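PDB 1H70: NG, ng-dimethylarginine dimethylaminohydrolase from Pseudomonas aeruginosa, which hydrolyses the nitric oxide synthase inhibitors N(G),N(G)-dimethyl-L-arginine and N(G)-monomethyl-L-arginine to L-citrulline, releasing dimethylamine or methylamine. Local coordinates for residues A[20-25]-A[243-248]; A[106-111]-A[140-145]; A[124-129]-A[149-154]. The protein carries 1 engineered substitution. All blocks are in the same frame, centred on the assembly; numbering follows the deposited sequence.

Contact 1: A[20-25]-A[243-248]. With CIR (citrulline), chain B.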
loop_
_atom_site.group_PDB
_atom_site.type_symbol
_atom_site.label_atom_id
_atom_site.label_comp_id
_atom_site.label_asym_id
_atom_site.label_seq_id
_atom_site.Cartn_x
_atom_site.Cartn_y
_atom_site.Cartn_z
ATOM N N THR A 20 -8.597 6.996 12.080
ATOM C CA THR A 20 -8.885 5.600 12.286
ATOM C C THR A 20 -10.357 5.313 12.478
ATOM O O THR A 20 -11.119 6.129 12.969
ATOM C CB THR A 20 -8.119 5.008 13.477
ATOM O OG1 THR A 20 -8.308 3.573 13.478
ATOM C CG2 THR A 20 -8.664 5.521 14.802
ATOM N N SER A 21 -10.725 4.128 12.034
ATOM C CA SER A 21 -12.071 3.622 12.220
ATOM C C SER A 21 -12.023 2.415 13.168
ATOM O O SER A 21 -13.030 1.743 13.362
ATOM C CB SER A 21 -12.652 3.174 10.882
ATOM O OG SER A 21 -11.898 2.092 10.357
ATOM N N SER A 22 -10.854 2.149 13.743
ATOM C CA SER A 22 -10.685 1.013 14.663
ATOM C C SER A 22 -10.776 1.440 16.114
ATOM O O SER A 22 -10.879 2.633 16.402
ATOM C CB SER A 22 -9.373 0.283 14.355
ATOM O OG SER A 22 -9.465 -0.193 13.014
ATOM N N HIS A 23 -10.797 0.456 17.019
ATOM C CA HIS A 23 -10.879 0.707 18.451
ATOM C C HIS A 23 -9.824 -0.180 19.140
ATOM O O HIS A 23 -10.090 -0.949 20.093
ATOM C CB HIS A 23 -12.309 0.466 18.987
ATOM C CG HIS A 23 -13.370 1.302 18.319
ATOM N ND1 HIS A 23 -13.778 2.528 18.793
ATOM C CD2 HIS A 23 -14.108 1.068 17.205
ATOM C CE1 HIS A 23 -14.715 3.021 17.994
ATOM N NE2 HIS A 23 -14.934 2.151 17.025
ATOM N N LEU A 24 -8.589 -0.050 18.650
ATOM C CA LEU A 24 -7.474 -0.839 19.152
ATOM C C LEU A 24 -6.511 -0.043 20.012
ATOM O O LEU A 24 -5.409 -0.517 20.300
ATOM C CB LEU A 24 -6.706 -1.454 17.974
ATOM C CG LEU A 24 -7.468 -2.526 17.199
ATOM C CD1 LEU A 24 -6.885 -2.731 15.790
ATOM C CD2 LEU A 24 -7.489 -3.831 17.973
ATOM N N GLY A 25 -6.919 1.149 20.421
ATOM C CA GLY A 25 -6.100 2.040 21.216
ATOM C C GLY A 25 -5.379 3.049 20.329
ATOM O O GLY A 25 -5.479 2.957 19.107
ATOM N N LYS A 243 -3.373 0.037 14.612
ATOM C CA LYS A 243 -4.280 0.893 15.363
ATOM C C LYS A 243 -4.892 2.004 14.519
ATOM O O LYS A 243 -5.980 2.477 14.830
ATOM C CB LYS A 243 -3.577 1.546 16.551
ATOM C CG LYS A 243 -3.262 0.570 17.668
ATOM C CD LYS A 243 -2.336 1.222 18.717
ATOM C CE LYS A 243 -2.012 0.229 19.822
ATOM N NZ LYS A 243 -1.138 0.899 20.842
ATOM N N ILE A 244 -4.160 2.448 13.495
ATOM C CA ILE A 244 -4.661 3.486 12.604
ATOM C C ILE A 244 -4.822 2.936 11.182
ATOM O O ILE A 244 -4.524 3.609 10.193
ATOM C CB ILE A 244 -3.853 4.824 12.676
ATOM C CG1 ILE A 244 -2.356 4.583 12.443
ATOM C CG2 ILE A 244 -4.122 5.515 14.032
ATOM C CD1 ILE A 244 -1.497 5.872 12.513
ATOM N N ASP A 245 -5.299 1.695 11.106
ATOM C CA ASP A 245 -5.673 1.034 9.855
ATOM C C ASP A 245 -4.623 0.980 8.754
ATOM O O ASP A 245 -4.975 1.080 7.575
ATOM C CB ASP A 245 -6.920 1.735 9.260
ATOM C CG ASP A 245 -8.132 1.731 10.175
ATOM O OD1 ASP A 245 -8.266 0.824 11.026
ATOM O OD2 ASP A 245 -8.994 2.655 10.085
ATOM N N GLY A 246 -3.353 0.795 9.108
ATOM C CA GLY A 246 -2.290 0.712 8.115
ATOM C C GLY A 246 -1.400 -0.504 8.375
ATOM O O GLY A 246 -1.354 -1.013 9.501
ATOM N N GLY A 247 -0.662 -0.917 7.354
ATOM C CA GLY A 247 0.247 -2.048 7.443
ATOM C C GLY A 247 1.497 -1.855 6.593
ATOM O O GLY A 247 1.882 -0.736 6.249
ATOM N N VAL A 248 2.116 -2.981 6.231
ATOM C CA VAL A 248 3.320 -2.961 5.445
ATOM C C VAL A 248 3.147 -2.425 4.024
ATOM O O VAL A 248 4.078 -1.828 3.541
ATOM C CB VAL A 248 4.062 -4.330 5.449
ATOM C CG1 VAL A 248 4.492 -4.705 6.866
ATOM C CG2 VAL A 248 3.222 -5.448 4.870
HETATM C C CIR B . -5.894 6.709 7.021
HETATM O O CIR B . -5.828 7.271 5.886
HETATM O OXT CIR B . -7.047 6.562 7.602
HETATM C CA CIR B . -4.651 6.152 7.661
HETATM N N CIR B . -4.783 6.191 9.130
HETATM C C3 CIR B . -4.414 4.702 7.169
HETATM C C4 CIR B . -4.044 4.719 5.674
HETATM C C5 CIR B . -3.850 3.293 5.190
HETATM N N6 CIR B . -3.428 3.268 3.783
HETATM C C7 CIR B . -3.026 2.190 3.130
HETATM O O7 CIR B . -2.956 1.068 3.658
HETATM N N8 CIR B . -2.662 2.326 1.840
HETATM O O HOH W 1 -7.122 1.782 17.424
#
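Asp245 pushes its carboxylate into the turn Thr20-Ser21-Ser22, and both oxygens are taken. OD2 accepts from Ser21 N at 3.0 Å (N-H...O angle 162°) and also from Ser21 OG. The two donors approach on the syn side but from opposite faces of the carboxylate plane, so Ser21 holds the oxygen from both faces, each donor tilted out of the plane. OD1 is met nearly along its C-O bond by Ser22 OG, at a short 2.5 Å. Three donors thus fix the rotation of the carboxylate, while the Thr20 side chain crosses that of Asp245 at about a right angle. With OG1 opposite its own backbone N (chi1 -171°), Thr20 donates to Lys243 O at 2.9 Å; the same OG1 accepts from Ser22 N, closing an ST turn, within which Ser21 and Ser22 face the carboxylate. Asp245, at positive phi, is the C-prime residue of the Schellman motif that ends helix 239-242, with Gly246 N bonded to Tyr241 O and Asp245 N to Arg242 O. The chain that leaves this helix end lines the citrulline pocket: Ile244 O accepts from the ligand's amino N at 2.8 Å, while Asp61 and Arg133 are among its other partners. On the other flank, the extended Lys243 chain runs alongside the backbone of Leu24 and Gly25, its CE 3.5 Å from Leu24 O, and its NZ continues to a salt bridge with Glu240 and a bond to Lys26 O. A water accepts from Leu24 N and donates to both Gly25 O and Lys243 O, the latter at 2.9 Å.

Contact 2: A[106-111]-A[140-145]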
loop_
_atom_site.group_PDB
_atom_site.type_symbol
_atom_site.label_atom_id
_atom_site.label_comp_id
_atom_site.label_asym_id
_atom_site.label_seq_id
_atom_site.Cartn_x
_atom_site.Cartn_y
_atom_site.Cartn_z
ATOM N N GLU A 106 2.354 12.312 -13.723
ATOM C CA GLU A 106 0.974 12.613 -14.082
ATOM C C GLU A 106 0.231 12.902 -12.778
ATOM O O GLU A 106 0.780 12.654 -11.702
ATOM C CB GLU A 106 0.342 11.404 -14.760
ATOM C CG GLU A 106 1.058 10.862 -15.985
ATOM C CD GLU A 106 0.687 11.547 -17.295
ATOM O OE1 GLU A 106 -0.134 12.486 -17.288
ATOM O OE2 GLU A 106 1.229 11.129 -18.357
ATOM N N ARG A 107 -0.991 13.435 -12.847
ATOM C CA ARG A 107 -1.701 13.737 -11.609
ATOM C C ARG A 107 -3.210 13.578 -11.758
ATOM O O ARG A 107 -3.747 13.815 -12.831
ATOM C CB ARG A 107 -1.382 15.150 -11.117
ATOM C CG ARG A 107 -1.503 16.216 -12.155
ATOM C CD ARG A 107 -1.509 17.638 -11.624
ATOM N NE ARG A 107 -0.355 18.251 -10.958
ATOM C CZ ARG A 107 0.916 17.854 -10.779
ATOM N NH1 ARG A 107 1.386 16.705 -11.201
ATOM N NH2 ARG A 107 1.747 18.670 -10.130
ATOM N N ILE A 108 -3.865 13.187 -10.672
ATOM C CA ILE A 108 -5.321 13.104 -10.633
ATOM C C ILE A 108 -5.815 14.508 -10.309
ATOM O O ILE A 108 -5.163 15.205 -9.528
ATOM C CB ILE A 108 -5.769 12.161 -9.515
ATOM C CG1 ILE A 108 -5.168 10.779 -9.709
ATOM C CG2 ILE A 108 -7.329 12.134 -9.376
ATOM C CD1 ILE A 108 -5.663 10.014 -10.932
ATOM N N GLU A 109 -6.950 14.920 -10.883
ATOM C CA GLU A 109 -7.501 16.248 -10.609
ATOM C C GLU A 109 -8.955 16.183 -10.184
ATOM O O GLU A 109 -9.600 15.160 -10.348
ATOM C CB GLU A 109 -7.561 17.087 -11.879
ATOM C CG GLU A 109 -6.310 17.344 -12.666
ATOM C CD GLU A 109 -6.694 18.118 -13.919
ATOM O OE1 GLU A 109 -7.910 18.206 -14.231
ATOM O OE2 GLU A 109 -5.773 18.633 -14.573
ATOM N N ALA A 110 -9.482 17.295 -9.680
ATOM C CA ALA A 110 -10.896 17.340 -9.320
ATOM C C ALA A 110 -11.707 17.113 -10.578
ATOM O O ALA A 110 -11.283 17.455 -11.682
ATOM C CB ALA A 110 -11.255 18.695 -8.704
ATOM N N PRO A 111 -12.890 16.522 -10.437
ATOM C CA PRO A 111 -13.465 16.108 -9.154
ATOM C C PRO A 111 -13.150 14.668 -8.728
ATOM O O PRO A 111 -13.915 14.027 -7.987
ATOM C CB PRO A 111 -14.962 16.265 -9.429
ATOM C CG PRO A 111 -15.093 15.850 -10.896
ATOM C CD PRO A 111 -13.803 16.260 -11.566
ATOM N N ARG A 140 -11.483 6.458 -12.907
ATOM C CA ARG A 140 -11.539 6.723 -14.346
ATOM C C ARG A 140 -10.301 7.476 -14.837
ATOM O O ARG A 140 -9.689 7.095 -15.820
ATOM C CB ARG A 140 -12.782 7.555 -14.657
ATOM C CG ARG A 140 -12.971 7.872 -16.149
ATOM C CD ARG A 140 -13.982 8.977 -16.399
ATOM N NE ARG A 140 -13.463 10.297 -16.059
ATOM C CZ ARG A 140 -12.622 10.981 -16.820
ATOM N NH1 ARG A 140 -12.184 10.448 -17.953
ATOM N NH2 ARG A 140 -12.212 12.188 -16.450
ATOM N N GLN A 141 -9.952 8.559 -14.139
ATOM C CA GLN A 141 -8.800 9.358 -14.507
ATOM C C GLN A 141 -7.535 8.509 -14.459
ATOM O O GLN A 141 -6.707 8.592 -15.358
ATOM C CB GLN A 141 -8.686 10.569 -13.585
ATOM C CG GLN A 141 -9.621 11.691 -13.951
ATOM C CD GLN A 141 -9.395 12.870 -13.039
ATOM O OE1 GLN A 141 -8.254 13.224 -12.772
ATOM N NE2 GLN A 141 -10.479 13.455 -12.535
ATOM N N MET A 142 -7.396 7.692 -13.419
ATOM C CA MET A 142 -6.225 6.825 -13.283
ATOM C C MET A 142 -6.171 5.792 -14.401
ATOM O O MET A 142 -5.117 5.548 -14.990
ATOM C CB MET A 142 -6.217 6.142 -11.907
ATOM C CG MET A 142 -5.002 5.235 -11.690
ATOM S SD MET A 142 -3.471 6.183 -11.526
ATOM C CE MET A 142 -3.640 6.829 -9.848
ATOM N N ILE A 143 -7.305 5.160 -14.712
ATOM C CA ILE A 143 -7.263 4.150 -15.789
ATOM C C ILE A 143 -6.859 4.810 -17.115
ATOM O O ILE A 143 -6.077 4.238 -17.886
ATOM C CB ILE A 143 -8.609 3.389 -15.908
ATOM C CG1 ILE A 143 -8.739 2.448 -14.689
ATOM C CG2 ILE A 143 -8.669 2.590 -17.202
ATOM C CD1 ILE A 143 -10.133 1.960 -14.411
ATOM N N ALA A 144 -7.348 6.025 -17.375
ATOM C CA ALA A 144 -7.010 6.722 -18.629
ATOM C C ALA A 144 -5.508 7.005 -18.720
ATOM O O ALA A 144 -4.898 6.844 -19.789
ATOM C CB ALA A 144 -7.834 8.003 -18.792
ATOM N N ILE A 145 -4.908 7.414 -17.601
ATOM C CA ILE A 145 -3.468 7.694 -17.583
ATOM C C ILE A 145 -2.682 6.418 -17.834
ATOM O O ILE A 145 -1.741 6.389 -18.635
ATOM C CB ILE A 145 -3.057 8.314 -16.248
ATOM C CG1 ILE A 145 -3.625 9.727 -16.111
ATOM C CG2 ILE A 145 -1.528 8.378 -16.148
ATOM C CD1 ILE A 145 -3.628 10.230 -14.651
HETATM O O HOH W 2 -6.289 13.562 -14.455
#
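Gln141 OE1 is gripped twice: by Glu109 N at 2.9 Å, in an almost straight bond (176°) that uses a lone pair in the carbonyl plane, and by a water that donates to it at 2.6 Å and also to Arg107 O. The other end of the same amide returns to Glu109, NE2 donating to Glu109 O at 2.9 Å. That donor stands above the peptide carbonyl plane, 35° out of it, although the acceptor lies near the plane of the glutamine amide. One side chain therefore reads both N-H and C=O of a single loop residue, and the paired bonds fix which way the amide is flipped. NE2 has a further acceptor in Glu137 OE2. An extended chain beyond CG (chi2 -177°) carries the amide across to the loop. Toward Met142 and Ile145 the contact turns apolar. Ile108 CD1 sits 3.9 Å from Met142 CE, the two side chains crossing at about a right angle, and 4.2 Å from Ile145 CD1. Ile145 CG2 lies against Glu106 CG at 3.6 Å, the two side chains running antiparallel alongside one another; the glutamate bends at chi2, and its OE2 pairs with Lys148 and His149. Helix 136-148 is thereby laid against the end of strand 105-107, an outermost strand of its sheet. The adjacent strand of that sheet, 76-78, contributes Ile77, which touches Ile108, Met142 and Ile145, while Met142 also meets Ile128 of strand 125-130.

Contact 3: A[124-129]-A[149-154]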
loop_
_atom_site.group_PDB
_atom_site.type_symbol
_atom_site.label_atom_id
_atom_site.label_comp_id
_atom_site.label_asym_id
_atom_site.label_seq_id
_atom_site.Cartn_x
_atom_site.Cartn_y
_atom_site.Cartn_z
ATOM N N ASP A 124 1.070 -5.767 -15.758
ATOM C CA ASP A 124 0.769 -4.418 -16.259
ATOM C C ASP A 124 -0.701 -4.023 -16.019
ATOM O O ASP A 124 -1.168 -2.981 -16.514
ATOM C CB ASP A 124 1.121 -4.295 -17.741
ATOM C CG ASP A 124 2.590 -4.508 -18.030
ATOM O OD1 ASP A 124 3.462 -4.127 -17.209
ATOM O OD2 ASP A 124 2.949 -5.050 -19.109
ATOM N N HIS A 125 -1.430 -4.832 -15.247
ATOM C CA HIS A 125 -2.830 -4.543 -14.934
ATOM C C HIS A 125 -2.929 -3.955 -13.535
ATOM O O HIS A 125 -2.247 -4.432 -12.617
ATOM C CB HIS A 125 -3.751 -5.769 -15.019
ATOM C CG HIS A 125 -5.201 -5.402 -14.997
ATOM N ND1 HIS A 125 -5.868 -4.970 -16.126
ATOM C CD2 HIS A 125 -6.099 -5.340 -13.982
ATOM C CE1 HIS A 125 -7.122 -4.679 -15.810
ATOM N NE2 HIS A 125 -7.288 -4.907 -14.515
ATOM N N PHE A 126 -3.766 -2.932 -13.388
ATOM C CA PHE A 126 -3.952 -2.282 -12.078
ATOM C C PHE A 126 -5.394 -2.374 -11.621
ATOM O O PHE A 126 -6.282 -1.816 -12.260
ATOM C CB PHE A 126 -3.498 -0.815 -12.129
ATOM C CG PHE A 126 -2.008 -0.648 -12.318
ATOM C CD1 PHE A 126 -1.443 -0.775 -13.583
ATOM C CD2 PHE A 126 -1.183 -0.401 -11.244
ATOM C CE1 PHE A 126 -0.057 -0.628 -13.747
ATOM C CE2 PHE A 126 0.182 -0.259 -11.390
ATOM C CZ PHE A 126 0.743 -0.384 -12.663
ATOM N N TYR A 127 -5.647 -3.092 -10.516
ATOM C CA TYR A 127 -7.003 -3.224 -9.994
ATOM C C TYR A 127 -7.207 -2.069 -9.027
ATOM O O TYR A 127 -6.384 -1.863 -8.129
ATOM C CB TYR A 127 -7.212 -4.525 -9.211
ATOM C CG TYR A 127 -7.140 -5.747 -10.072
ATOM C CD1 TYR A 127 -5.950 -6.414 -10.227
ATOM C CD2 TYR A 127 -8.268 -6.224 -10.728
ATOM C CE1 TYR A 127 -5.852 -7.556 -11.027
ATOM C CE2 TYR A 127 -8.193 -7.365 -11.537
ATOM C CZ TYR A 127 -6.969 -8.008 -11.685
ATOM O OH TYR A 127 -6.876 -9.166 -12.482
ATOM N N ILE A 128 -8.292 -1.333 -9.225
ATOM C CA ILE A 128 -8.580 -0.148 -8.430
ATOM C C ILE A 128 -9.901 -0.246 -7.668
ATOM O O ILE A 128 -10.968 -0.337 -8.285
ATOM C CB ILE A 128 -8.662 1.083 -9.359
ATOM C CG1 ILE A 128 -7.391 1.272 -10.172
ATOM C CG2 ILE A 128 -8.945 2.333 -8.504
ATOM C CD1 ILE A 128 -7.506 2.435 -11.177
ATOM N N GLY A 129 -9.843 -0.227 -6.330
ATOM C CA GLY A 129 -11.071 -0.316 -5.550
ATOM C C GLY A 129 -11.867 0.984 -5.483
ATOM O O GLY A 129 -11.300 2.096 -5.416
ATOM N N HIS A 149 -0.149 5.262 -21.153
ATOM C CA HIS A 149 1.177 4.675 -21.006
ATOM C C HIS A 149 1.251 3.182 -21.351
ATOM O O HIS A 149 2.260 2.531 -21.060
ATOM C CB HIS A 149 1.697 4.924 -19.587
ATOM C CG HIS A 149 1.983 6.374 -19.365
ATOM N ND1 HIS A 149 3.186 6.945 -19.711
ATOM C CD2 HIS A 149 1.204 7.375 -18.901
ATOM C CE1 HIS A 149 3.146 8.239 -19.432
ATOM N NE2 HIS A 149 1.955 8.523 -18.941
ATOM N N GLY A 150 0.229 2.637 -22.000
ATOM C CA GLY A 150 0.263 1.236 -22.375
ATOM C C GLY A 150 -0.044 0.242 -21.269
ATOM O O GLY A 150 0.131 -0.968 -21.466
ATOM N N LEU A 151 -0.491 0.716 -20.117
ATOM C CA LEU A 151 -0.864 -0.184 -19.036
ATOM C C LEU A 151 -2.392 -0.325 -19.022
ATOM O O LEU A 151 -3.088 0.344 -19.786
ATOM C CB LEU A 151 -0.335 0.350 -17.704
ATOM C CG LEU A 151 1.187 0.505 -17.693
ATOM C CD1 LEU A 151 1.657 1.373 -16.523
ATOM C CD2 LEU A 151 1.814 -0.873 -17.610
ATOM N N SER A 152 -2.924 -1.187 -18.163
ATOM C CA SER A 152 -4.370 -1.385 -18.119
ATOM C C SER A 152 -4.895 -1.264 -16.682
ATOM O O SER A 152 -4.110 -1.293 -15.734
ATOM C CB SER A 152 -4.727 -2.727 -18.781
ATOM O OG SER A 152 -4.278 -3.821 -17.990
ATOM N N GLY A 153 -6.202 -1.102 -16.515
ATOM C CA GLY A 153 -6.759 -0.985 -15.175
ATOM C C GLY A 153 -8.236 -1.339 -15.173
ATOM O O GLY A 153 -8.854 -1.321 -16.221
ATOM N N SER A 154 -8.796 -1.652 -14.010
ATOM C CA SER A 154 -10.211 -1.995 -13.899
ATOM C C SER A 154 -10.681 -1.614 -12.507
ATOM O O SER A 154 -9.832 -1.384 -11.638
ATOM C CB SER A 154 -10.436 -3.485 -14.170
ATOM O OG SER A 154 -9.687 -4.309 -13.282
#
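Strands 125-129 and 152-154 run parallel, their axes 4.4 Å apart at closest and 22° from alignment, with His125 paired to Ser152, Phe126 to Gly153 and Tyr127 to Ser154. Four backbone bonds join the segments: Ser152 N to Asp124 O, Phe126 N to Ser152 O, Ser154 N to Phe126 O, and Ile128 N to Ser154 O. On the face of His125 and Tyr127, the imidazole lies over the neighbouring strand and spans two serines. Its ND1 is 2.7 Å from Ser152 OG and its NE2 2.8 Å from Ser154 OG, both hydrogen bonds, the second close to straight. The torsion that sets CG opposite the backbone N (chi1 -167°) brings the ring across. Gly153 lies beneath it, CA 4.1 Å from the ring centroid in a CH-pi contact, and CD2 of the histidine sits over the centre of the Tyr127 ring, 3.5 Å above its plane. On the face of Phe126 the contact is apolar. Phe126 CE1 meets Leu151 CD1 at 3.8 Å, the side chains passing at a slant, and both residues pack on Leu146 of helix 136-148, which connects the strands in a beta-alpha-beta crossover. At the strand entrance, Leu151 CD2 touches Asp124 CB at 3.5 Å. The two faces of the pair thus differ in chemistry: the helix covers the hydrocarbon side, whereas on the polar side a histidine held at both ring nitrogens has its rotation fixed and binds the strands beyond their backbone bonds.

Overall arrangement
Contact 1 is a surface meeting of two loops distant in sequence, yet it adjoins the citrulline pocket; it is carried by a carboxylate, hydroxyls and backbone groups, with the aliphatic chain of Lys243 alongside. Contacts 2 and 3 are partly buried, lie on the same side of the chain's centre with their own centres about 12 Å apart, and share the beta-alpha-beta unit: contact 3 pairs its strands, and contact 2 ties its helix to another sheet. They touch directly, Ile143 packing on Ile128. Each combines apolar packing with polar bonding, by a side-chain amide in contact 2 and by backbone pairing plus imidazole in contact 3. Contact 1 stands about 28 Å from either, centre to centre, while its sequence loop encloses both.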